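Long-range contacts in hypothetical membrane protein (Corynebacterium glutamicum, PDB 6JSA), which binds heme through the C-terminal domain of HtaA contained in this chain and probably takes part in heme transfer during uptake by corynebacteria: residues S9-K15 / L156-S162; S2-T6 / N48-A54; F87-E93 / T117-L123; F43-G47 / F63-F69. All coordinates share one frame; numbering follows the deposited sequence.

How the contacts relate
In the strand-rich HtaA domain contacts 1, 2 and 3 are antiparallel strand pairings, whereas contact 4 is side-chain packing across the interior. Strand 3-12 serves contacts 1 and 2, whose centres are about 19 Å apart; strand 42-53 serves contacts 2 and 4. Contacts 3 and 4 are nested inside the loop closed by contact 1, which brings the two ends of the domain together; contact 2 alternates with contacts 1 and 4 and closes before contact 3 opens. Phe161 of contact 1 packs on Phe120, Leu123 and Phe87 of contact 3, and the backbones of Ala10 and Trp12 probably hydrogen-bond to those of Phe45 and Phe43. Contacts 1 and 4 reach toward the heme end; contacts 2 and 3 lie away from it.

Contact 1 (S9-K15 / L156-S162); sequences SAQWGVK and LDPISFS
Trp12 NE1 donates to Asp157 O at 2.9 Å, a bent bond (137° at the hydrogen) whose acceptor lies near the ring plane although the donor stands above the carbonyl plane. It follows an antiparallel ladder joining strand 3-12 to strand 159-165 of the HtaA domain, with segment axes at 168°. Ser9 with Ser162 and Gln11 with Ser160 are hydrogen-bonded pairs, and Ala10 with Phe161 is a non-hydrogen-bonded one. In one of two conformers modelled for Ser160, its OG also donates to Gln11 OE1, in the amide plane and on a lone pair; the second conformer leaves this bond in doubt. Gln11 reaches the hydroxyl because its chain bends at chi2 (80°). The face bearing Ala10, Trp12, Ile159 and Phe161 is buried, and Trp12 CD1 lies 3.8 Å from Ile159 CB. Leu156 CD1 meets the edge of the indole, 3.9 Å from Trp12 CZ2, while Val14 CA covers one face. Asp157 N donates to Val14 O at 2.9 Å, and a water links Gly13 N to Pro158 O. Lys15, close to the bound heme, turns its NZ to Ser17 OG. It is also the N-cap of helix 16-23, where Asp157 OD1 accepts from Ala16 N and Asp157 CG rests 3.4 Å from Lys15 CA.

Contact 2 (S2-T6 / N48-A54); sequences SLGVT and NSGAVDA
Leu3 and Val52 exchange the two central backbone bonds of this contact. Val52 N donates to Leu3 O at 2.8 Å with 166° at the hydrogen, and Leu3 N returns the bond to Val52 O at the same length but more bent. Ser2 OG adds a weak bond to Val52 O at 3.5 Å, giving that carbonyl oxygen two donors. Farther along, Val5 N reaches Gly50 O at 3.0 Å; the N-H points almost straight at the oxygen, yet the donor stands 50° out of the carbonyl plane. Carbon-to-oxygen contacts supplement these bonds: Ala51 CA lies 3.2 Å from Leu3 O in a CA-H...O contact, and at the far end Asn48 CB approaches Thr6 O, 3.3 Å away.

Side-chain packing flanks the polar bonds. Leu3 CD1 touches Ala54 CB at 4.0 Å. Val5 sets CG1 anti to its backbone N (chi1 167°), which places CG2 over the Gly50 carbonyl, 3.6 Å from Gly50 C. Leu165 of strand 159-165 receives Leu3, Val5 and Val52, while Ile61 of strand 58-62 also touches both valines.

The register follows from Leu3 with Val52 as a hydrogen-bonded pair and Gly4 with Ala51 as a non-hydrogen-bonded one. The chain turns a corner at Thr6. The arrangement is a short antiparallel strand pair, which joins the beginning of strand 3-12 to the end of strand 42-53 in the HtaA domain.

Contact 3 (F87-E93 / T117-L123); sequences FNGNSGE and TLNFSAL
Phe87 meets two side chains of segment 117-123: its CB lies 3.7 Å from Phe120 CE1, and its CD2 lies the same distance, 3.7 Å, from Leu123 CD2. A first torsion of 61° sets the Phe87 ring between its own backbone N and carbonyl carbon, where Leu123 crosses it at a slant. A type II' turn from Asn88 to Ser91 follows. In it Gly89, with positive phi, brings its carbonyl O to 3.2 Å from Leu123 CD2, and that same methyl also covers one face of the Phe120 ring near its rim. Asn90 contributes twice: its backbone O accepts from Phe120 N at 2.9 Å and lies at the edge of the Phe120 ring, while its OD1 is hydrogen-bonded to Lys57 NZ, which is also hydrogen-bonded to Leu123 O. Ser91 places its CA 3.2 Å from Leu118 O in a CA-H...O contact. Gly92 forms the hydrogen-bonded pair with Leu118: Gly92 N donates to Leu118 O at 3.0 Å with a bent 140° approach, whereas Leu118 N reaches Gly92 O at 2.8 Å with 173°. At Glu93 the backbone O receives Leu118 CD1 at 3.6 Å.

Leu118 and Phe120 pack on Ala134 of strand 129-138, and Ser121 with Ala122 forms a classic beta bulge facing Ser133. The whole is a beta hairpin, strands 76-88 and 91-101 linked by the type II' turn, with strand 113-125 added antiparallel to its second arm.

Contact 4 (F43-G47 / F63-F69); sequences FQFSG and FPGSIHF
An aromatic core between strand 42-53 and the loop and strand of 63-69 is built here, with Phe43 and Phe45 facing Phe63, Ile67 and Phe69. The axes of strands 43-47 and 66-69 come no closer than 9.5 Å, too far for strand pairing, so side chains fill the gap. Ile67 is central: its CD1 sits over one face of the Phe43 ring, 3.9 Å from the centroid and 23° off the normal, a CH-pi contact. With CG1 anti to its carbonyl carbon (chi1 -53°), the branch holding CD1 swings toward Phe43, while CG2 lies over a face of the Phe69 ring. Phe45 comes in at about a right angle, its CZ 3.9 Å from Ile67 CD1. Phe43 and Phe69 approach from opposite directions, with ring planes at 86° and centroids 5.9 Å apart.

Toward the other end Phe63 CD1 rests 3.6 Å from Phe45 CB and 3.5 Å from Gly47 N, close against backbone as well as side chain. A water accepts from Ser46 N at 2.9 Å and can donate to Pro64 O, though other acceptors compete for its protons.

Other aromatic partners extend the core: Phe69 packs edge-to-face with Phe18, and Phe43 likewise with Trp31. The side chain of Phe69 comes within about 7 Å of the bound heme. Buried and almost wholly apolar, the contact is made mainly by rings and methyl groups, without direct hydrogen bonds between the segments, and the water satisfies Ser46 N at the point where the two backbones draw together.

Contact 1 (S9-K15 / L156-S162)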
# COMPACT_ATOMS: atom_id res chain seq x y z
N SER A 9 0.13 4.39 12.05
CA SER A 9 -0.71 3.30 11.61
C SER A 9 -1.29 3.68 10.26
O SER A 9 -1.49 4.86 9.96
CB SER A 9 -1.84 3.00 12.59
OG SER A 9 -2.73 4.09 12.66
N ALA A 10 -1.54 2.67 9.43
CA ALA A 10 -2.15 2.90 8.14
C ALA A 10 -3.15 1.79 7.88
O ALA A 10 -3.02 0.67 8.39
CB ALA A 10 -1.13 2.98 7.00
N GLN A 11 -4.15 2.12 7.05
CA GLN A 11 -5.21 1.20 6.67
C GLN A 11 -5.34 1.25 5.16
O GLN A 11 -5.52 2.34 4.59
CB GLN A 11 -6.53 1.59 7.34
CG GLN A 11 -6.44 1.68 8.87
CD GLN A 11 -5.83 3.00 9.36
OE1 GLN A 11 -6.13 4.07 8.83
NE2 GLN A 11 -4.97 2.91 10.37
N TRP A 12 -5.22 0.10 4.51
CA TRP A 12 -5.31 0.02 3.06
C TRP A 12 -5.75 -1.38 2.68
O TRP A 12 -5.08 -2.35 3.05
CB TRP A 12 -3.96 0.33 2.42
CG TRP A 12 -4.01 0.41 0.91
CD1 TRP A 12 -4.94 1.07 0.15
CD2 TRP A 12 -3.07 -0.15 -0.01
NE1 TRP A 12 -4.63 0.94 -1.18
CE2 TRP A 12 -3.50 0.19 -1.31
CE3 TRP A 12 -1.91 -0.93 0.14
CZ2 TRP A 12 -2.81 -0.21 -2.46
CZ3 TRP A 12 -1.23 -1.34 -1.01
CH2 TRP A 12 -1.68 -0.97 -2.29
N GLY A 13 -6.85 -1.49 1.94
CA GLY A 13 -7.29 -2.80 1.52
C GLY A 13 -6.69 -3.32 0.23
O GLY A 13 -7.07 -4.42 -0.20
N VAL A 14 -5.75 -2.59 -0.37
CA VAL A 14 -5.23 -2.85 -1.71
C VAL A 14 -6.32 -2.54 -2.73
O VAL A 14 -6.30 -1.47 -3.35
CB VAL A 14 -4.60 -4.25 -1.89
CG1 VAL A 14 -4.03 -4.38 -3.29
CG2 VAL A 14 -3.50 -4.46 -0.84
N LYS A 15 -7.29 -3.44 -2.88
CA LYS A 15 -8.50 -3.13 -3.63
C LYS A 15 -9.58 -4.10 -3.18
O LYS A 15 -9.35 -5.31 -3.17
CB LYS A 15 -8.27 -3.26 -5.14
CG LYS A 15 -9.39 -2.67 -6.00
CD LYS A 15 -9.05 -2.78 -7.47
CE LYS A 15 -10.03 -2.06 -8.40
NZ LYS A 15 -11.47 -2.18 -8.05
N LEU A 156 -7.32 2.21 -6.94
CA LEU A 156 -7.28 1.14 -5.97
C LEU A 156 -8.11 1.56 -4.75
O LEU A 156 -8.79 2.59 -4.78
CB LEU A 156 -5.84 0.81 -5.61
CG LEU A 156 -4.93 0.39 -6.78
CD1 LEU A 156 -3.56 -0.00 -6.24
CD2 LEU A 156 -5.55 -0.74 -7.62
N ASP A 157 -8.08 0.79 -3.67
CA ASP A 157 -8.68 1.27 -2.44
C ASP A 157 -7.94 2.53 -1.99
O ASP A 157 -6.72 2.65 -2.19
CB ASP A 157 -8.49 0.24 -1.32
CG ASP A 157 -9.53 -0.87 -1.31
OD1 ASP A 157 -10.51 -0.83 -2.08
OD2 ASP A 157 -9.34 -1.81 -0.50
N PRO A 158 -8.63 3.46 -1.36
CA PRO A 158 -7.94 4.61 -0.76
C PRO A 158 -7.13 4.17 0.45
O PRO A 158 -7.41 3.14 1.08
CB PRO A 158 -9.09 5.53 -0.35
CG PRO A 158 -10.20 4.58 -0.04
CD PRO A 158 -10.07 3.47 -1.06
N ILE A 159 -6.11 4.95 0.78
CA ILE A 159 -5.26 4.66 1.93
C ILE A 159 -5.40 5.78 2.95
O ILE A 159 -5.52 6.95 2.59
CB ILE A 159 -3.78 4.45 1.52
CG1 ILE A 159 -2.94 4.01 2.72
CG2 ILE A 159 -3.19 5.69 0.84
CD1 ILE A 159 -1.61 3.38 2.34
N SER A 160 -5.41 5.41 4.23
CA SER A 160 -5.42 6.38 5.31
C SER A 160 -4.31 6.07 6.29
O SER A 160 -3.85 4.92 6.41
CB SER A 160 -6.76 6.43 6.05
OG SER A 160 -7.12 5.15 6.53
N PHE A 161 -3.86 7.10 6.99
CA PHE A 161 -2.83 6.92 8.00
C PHE A 161 -3.01 7.95 9.10
O PHE A 161 -3.61 9.01 8.90
CB PHE A 161 -1.40 7.02 7.43
CG PHE A 161 -0.93 8.44 7.23
CD1 PHE A 161 -1.26 9.14 6.08
CD2 PHE A 161 -0.16 9.07 8.20
CE1 PHE A 161 -0.84 10.45 5.90
CE2 PHE A 161 0.26 10.39 8.02
CZ PHE A 161 -0.08 11.07 6.87
N SER A 162 -2.45 7.63 10.26
CA SER A 162 -2.31 8.60 11.33
C SER A 162 -0.98 8.33 12.02
O SER A 162 -0.52 7.19 12.08
CB SER A 162 -3.48 8.53 12.30
OG SER A 162 -3.57 7.27 12.92
O HOH W 1 -8.54 0.88 2.07

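Contact 2 (S2-T6 / N48-A54)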
# COMPACT_ATOMS: atom_id res chain seq x y z
N SER A 2 12.50 19.31 11.12
CA SER A 2 11.87 18.03 10.83
C SER A 2 11.45 17.31 12.11
O SER A 2 11.98 17.58 13.20
CB SER A 2 12.81 17.14 10.00
OG SER A 2 12.15 15.97 9.54
N LEU A 3 10.50 16.40 11.99
CA LEU A 3 9.92 15.70 13.12
C LEU A 3 9.92 14.21 12.84
O LEU A 3 9.60 13.78 11.73
CB LEU A 3 8.48 16.17 13.35
CG LEU A 3 8.30 17.65 13.69
CD1 LEU A 3 6.86 18.07 13.41
CD2 LEU A 3 8.66 17.89 15.13
N GLY A 4 10.29 13.42 13.83
CA GLY A 4 10.28 11.98 13.67
C GLY A 4 8.92 11.38 13.96
O GLY A 4 8.14 11.90 14.74
N VAL A 5 8.63 10.27 13.28
CA VAL A 5 7.43 9.51 13.60
C VAL A 5 7.63 8.80 14.93
O VAL A 5 8.64 8.11 15.14
CB VAL A 5 7.12 8.51 12.47
CG1 VAL A 5 6.07 7.50 12.93
CG2 VAL A 5 6.66 9.25 11.23
N THR A 6 6.68 8.98 15.84
CA THR A 6 6.66 8.20 17.09
C THR A 6 5.94 6.88 16.84
O THR A 6 6.56 5.82 16.80
CB THR A 6 6.03 9.03 18.21
OG1 THR A 6 6.74 10.28 18.34
CG2 THR A 6 6.09 8.28 19.52
N ASN A 48 6.89 2.52 13.38
CA ASN A 48 7.43 3.55 14.27
C ASN A 48 8.62 4.29 13.66
O ASN A 48 9.50 4.76 14.37
CB ASN A 48 7.75 3.01 15.67
CG ASN A 48 8.80 1.93 15.66
OD1 ASN A 48 9.38 1.60 14.62
ND2 ASN A 48 9.07 1.37 16.84
N SER A 49 8.65 4.41 12.33
CA SER A 49 9.74 5.11 11.69
C SER A 49 9.23 6.00 10.56
O SER A 49 8.11 5.85 10.06
CB SER A 49 10.83 4.18 11.17
OG SER A 49 10.36 3.46 10.05
N GLY A 50 10.08 6.92 10.15
CA GLY A 50 9.73 7.93 9.18
C GLY A 50 9.92 9.31 9.77
O GLY A 50 10.29 9.48 10.93
N ALA A 51 9.67 10.30 8.92
CA ALA A 51 9.88 11.68 9.33
C ALA A 51 8.96 12.58 8.53
O ALA A 51 8.59 12.27 7.39
CB ALA A 51 11.34 12.09 9.14
N VAL A 52 8.60 13.70 9.13
CA VAL A 52 7.71 14.69 8.53
C VAL A 52 8.37 16.05 8.67
O VAL A 52 8.73 16.46 9.78
CB VAL A 52 6.32 14.69 9.19
CG1 VAL A 52 5.49 15.85 8.69
CG2 VAL A 52 5.61 13.36 8.97
N ASP A 53 8.53 16.74 7.55
CA ASP A 53 9.01 18.12 7.52
C ASP A 53 7.76 18.99 7.52
O ASP A 53 7.16 19.26 6.48
CB ASP A 53 9.86 18.34 6.28
CG ASP A 53 10.28 19.79 6.10
OD1 ASP A 53 9.93 20.66 6.93
OD2 ASP A 53 10.98 20.06 5.11
N ALA A 54 7.35 19.41 8.72
CA ALA A 54 6.09 20.13 8.86
C ALA A 54 6.14 21.48 8.17
O ALA A 54 5.13 21.92 7.59
CB ALA A 54 5.73 20.29 10.34

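Contact 3 (F87-E93 / T117-L123)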
# COMPACT_ATOMS: atom_id res chain seq x y z
N PHE A 87 4.75 11.87 0.88
CA PHE A 87 3.91 12.98 0.45
C PHE A 87 4.73 14.25 0.29
O PHE A 87 5.72 14.47 0.99
CB PHE A 87 2.67 13.22 1.34
CG PHE A 87 2.99 13.55 2.78
CD1 PHE A 87 3.09 12.55 3.74
CD2 PHE A 87 3.13 14.88 3.18
CE1 PHE A 87 3.36 12.87 5.07
CE2 PHE A 87 3.40 15.19 4.51
CZ PHE A 87 3.51 14.19 5.45
N ASN A 88 4.30 15.07 -0.66
CA ASN A 88 4.84 16.40 -0.90
C ASN A 88 3.62 17.28 -1.12
O ASN A 88 2.99 17.20 -2.18
CB ASN A 88 5.75 16.42 -2.13
CG ASN A 88 7.03 15.63 -1.93
OD1 ASN A 88 7.07 14.42 -2.12
ND2 ASN A 88 8.10 16.34 -1.58
N GLY A 89 3.27 18.10 -0.14
CA GLY A 89 1.99 18.75 -0.30
C GLY A 89 0.89 17.70 -0.28
O GLY A 89 1.02 16.63 0.32
N ASN A 90 -0.19 17.99 -1.00
CA ASN A 90 -1.38 17.14 -1.00
C ASN A 90 -1.32 16.02 -2.05
O ASN A 90 -2.36 15.43 -2.38
CB ASN A 90 -2.64 17.99 -1.15
CG ASN A 90 -2.84 18.91 0.03
OD1 ASN A 90 -2.57 18.54 1.18
ND2 ASN A 90 -3.30 20.13 -0.23
N SER A 91 -0.14 15.71 -2.57
CA SER A 91 0.05 14.57 -3.44
C SER A 91 1.19 13.72 -2.89
O SER A 91 1.92 14.13 -1.99
CB SER A 91 0.36 15.00 -4.88
OG SER A 91 1.59 15.70 -4.93
N GLY A 92 1.34 12.52 -3.44
CA GLY A 92 2.38 11.65 -2.94
C GLY A 92 2.45 10.35 -3.69
O GLY A 92 1.93 10.21 -4.80
N GLU A 93 3.12 9.39 -3.06
CA GLU A 93 3.38 8.09 -3.66
C GLU A 93 3.21 7.00 -2.61
O GLU A 93 3.61 7.17 -1.45
CB GLU A 93 4.81 8.03 -4.21
CG GLU A 93 5.07 9.00 -5.34
CD GLU A 93 6.50 8.96 -5.83
OE1 GLU A 93 7.41 8.66 -5.02
OE2 GLU A 93 6.73 9.23 -7.02
N THR A 117 0.10 6.50 -7.32
CA THR A 117 0.22 7.90 -6.97
C THR A 117 -0.94 8.30 -6.06
O THR A 117 -2.08 7.83 -6.21
CB THR A 117 0.27 8.79 -8.20
OG1 THR A 117 -0.82 8.46 -9.06
CG2 THR A 117 1.58 8.58 -8.95
N LEU A 118 -0.63 9.15 -5.09
CA LEU A 118 -1.59 9.54 -4.07
C LEU A 118 -2.09 10.95 -4.31
O LEU A 118 -1.30 11.87 -4.59
CB LEU A 118 -0.93 9.51 -2.69
CG LEU A 118 -0.38 8.15 -2.27
CD1 LEU A 118 0.17 8.22 -0.85
CD2 LEU A 118 -1.45 7.08 -2.37
N ASN A 119 -3.39 11.13 -4.16
CA ASN A 119 -4.03 12.44 -4.16
C ASN A 119 -4.80 12.53 -2.84
O ASN A 119 -5.79 11.82 -2.65
CB ASN A 119 -4.96 12.59 -5.35
CG ASN A 119 -5.68 13.92 -5.37
OD1 ASN A 119 -5.22 14.89 -4.76
ND2 ASN A 119 -6.80 13.99 -6.08
N PHE A 120 -4.31 13.37 -1.92
CA PHE A 120 -4.90 13.43 -0.59
C PHE A 120 -6.17 14.25 -0.60
O PHE A 120 -6.19 15.39 -1.08
CB PHE A 120 -3.90 14.01 0.41
CG PHE A 120 -2.82 13.04 0.79
CD1 PHE A 120 -1.67 12.93 0.03
CD2 PHE A 120 -2.98 12.21 1.89
CE1 PHE A 120 -0.69 12.00 0.35
CE2 PHE A 120 -1.99 11.28 2.22
CZ PHE A 120 -0.84 11.18 1.45
N SER A 121 -7.25 13.66 -0.09
CA SER A 121 -8.47 14.41 0.17
C SER A 121 -8.40 15.13 1.51
O SER A 121 -9.08 16.14 1.71
CB SER A 121 -9.67 13.46 0.14
OG SER A 121 -9.48 12.39 1.05
N ALA A 122 -7.58 14.62 2.42
CA ALA A 122 -7.32 15.24 3.71
C ALA A 122 -5.87 14.95 4.06
O ALA A 122 -5.41 13.82 3.90
CB ALA A 122 -8.23 14.64 4.80
N LEU A 123 -5.15 15.97 4.50
CA LEU A 123 -3.79 15.78 4.97
C LEU A 123 -3.51 16.87 5.99
O LEU A 123 -3.53 18.06 5.65
CB LEU A 123 -2.78 15.84 3.82
CG LEU A 123 -1.32 15.62 4.20
CD1 LEU A 123 -1.11 14.28 4.87
CD2 LEU A 123 -0.46 15.73 2.96

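Contact 4 (F43-G47 / F63-F69)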
# COMPACT_ATOMS: atom_id res chain seq x y z
N PHE A 43 -6.10 -4.00 5.16
CA PHE A 43 -4.87 -4.41 5.81
C PHE A 43 -4.40 -3.32 6.77
O PHE A 43 -4.58 -2.12 6.51
CB PHE A 43 -3.83 -4.80 4.77
CG PHE A 43 -4.33 -5.91 3.88
CD1 PHE A 43 -4.35 -7.22 4.33
CD2 PHE A 43 -4.88 -5.63 2.63
CE1 PHE A 43 -4.85 -8.24 3.55
CE2 PHE A 43 -5.39 -6.65 1.83
CZ PHE A 43 -5.37 -7.96 2.29
N GLN A 44 -3.86 -3.74 7.91
CA GLN A 44 -3.57 -2.87 9.04
C GLN A 44 -2.07 -2.85 9.23
O GLN A 44 -1.45 -3.90 9.49
CB GLN A 44 -4.27 -3.37 10.31
CG GLN A 44 -5.78 -3.54 10.16
CD GLN A 44 -6.52 -2.21 10.17
OE1 GLN A 44 -6.18 -1.32 10.94
NE2 GLN A 44 -7.54 -2.09 9.34
N PHE A 45 -1.48 -1.67 9.11
CA PHE A 45 -0.04 -1.50 9.16
C PHE A 45 0.32 -0.70 10.40
O PHE A 45 -0.39 0.24 10.77
CB PHE A 45 0.47 -0.78 7.90
CG PHE A 45 0.11 -1.48 6.62
CD1 PHE A 45 -1.12 -1.27 6.01
CD2 PHE A 45 1.00 -2.38 6.05
CE1 PHE A 45 -1.46 -1.93 4.84
CE2 PHE A 45 0.67 -3.05 4.87
CZ PHE A 45 -0.56 -2.82 4.27
N SER A 46 1.43 -1.08 11.02
CA SER A 46 1.85 -0.47 12.27
C SER A 46 3.34 -0.20 12.16
O SER A 46 4.13 -1.11 11.89
CB SER A 46 1.55 -1.45 13.40
OG SER A 46 1.90 -0.90 14.65
N GLY A 47 3.74 1.06 12.35
CA GLY A 47 5.13 1.43 12.17
C GLY A 47 5.58 2.47 13.17
O GLY A 47 4.77 3.22 13.74
N PHE A 63 6.40 1.49 6.94
CA PHE A 63 5.82 0.36 7.65
C PHE A 63 6.52 -0.93 7.28
O PHE A 63 6.83 -1.15 6.11
CB PHE A 63 4.33 0.23 7.32
CG PHE A 63 3.53 1.43 7.71
CD1 PHE A 63 3.01 1.55 8.99
CD2 PHE A 63 3.33 2.48 6.81
CE1 PHE A 63 2.30 2.67 9.36
CE2 PHE A 63 2.62 3.60 7.18
CZ PHE A 63 2.10 3.69 8.46
N PRO A 64 6.77 -1.81 8.25
CA PRO A 64 7.24 -3.16 7.93
C PRO A 64 6.04 -4.04 7.61
O PRO A 64 4.88 -3.61 7.68
CB PRO A 64 7.87 -3.59 9.26
CG PRO A 64 6.92 -3.00 10.26
CD PRO A 64 6.51 -1.65 9.69
N GLY A 65 6.32 -5.29 7.25
CA GLY A 65 5.27 -6.27 7.09
C GLY A 65 4.97 -6.57 5.63
O GLY A 65 5.20 -5.76 4.72
N SER A 66 4.41 -7.76 5.41
CA SER A 66 4.09 -8.20 4.06
C SER A 66 2.72 -8.86 3.99
O SER A 66 2.23 -9.44 4.97
CB SER A 66 5.16 -9.17 3.54
OG SER A 66 5.28 -10.28 4.38
N ILE A 67 2.13 -8.76 2.81
CA ILE A 67 0.91 -9.46 2.42
C ILE A 67 1.29 -10.39 1.28
O ILE A 67 1.98 -9.98 0.34
CB ILE A 67 -0.16 -8.47 1.93
CG1 ILE A 67 -0.41 -7.37 2.96
CG2 ILE A 67 -1.44 -9.23 1.57
CD1 ILE A 67 -1.11 -6.19 2.36
N HIS A 68 0.81 -11.63 1.34
CA HIS A 68 1.12 -12.64 0.32
C HIS A 68 -0.20 -13.20 -0.21
O HIS A 68 -0.86 -14.00 0.47
CB HIS A 68 1.99 -13.74 0.91
CG HIS A 68 2.60 -14.64 -0.12
ND1 HIS A 68 3.53 -15.60 0.20
CD2 HIS A 68 2.42 -14.72 -1.46
CE1 HIS A 68 3.90 -16.24 -0.89
NE2 HIS A 68 3.24 -15.72 -1.92
N PHE A 69 -0.59 -12.77 -1.41
CA PHE A 69 -1.80 -13.27 -2.07
C PHE A 69 -1.46 -14.50 -2.90
O PHE A 69 -0.43 -14.53 -3.58
CB PHE A 69 -2.36 -12.22 -3.03
CG PHE A 69 -2.83 -10.95 -2.37
CD1 PHE A 69 -4.07 -10.89 -1.75
CD2 PHE A 69 -2.05 -9.80 -2.42
CE1 PHE A 69 -4.52 -9.71 -1.18
CE2 PHE A 69 -2.49 -8.62 -1.84
CZ PHE A 69 -3.72 -8.58 -1.22
O HOH W 2 2.74 -3.28 9.61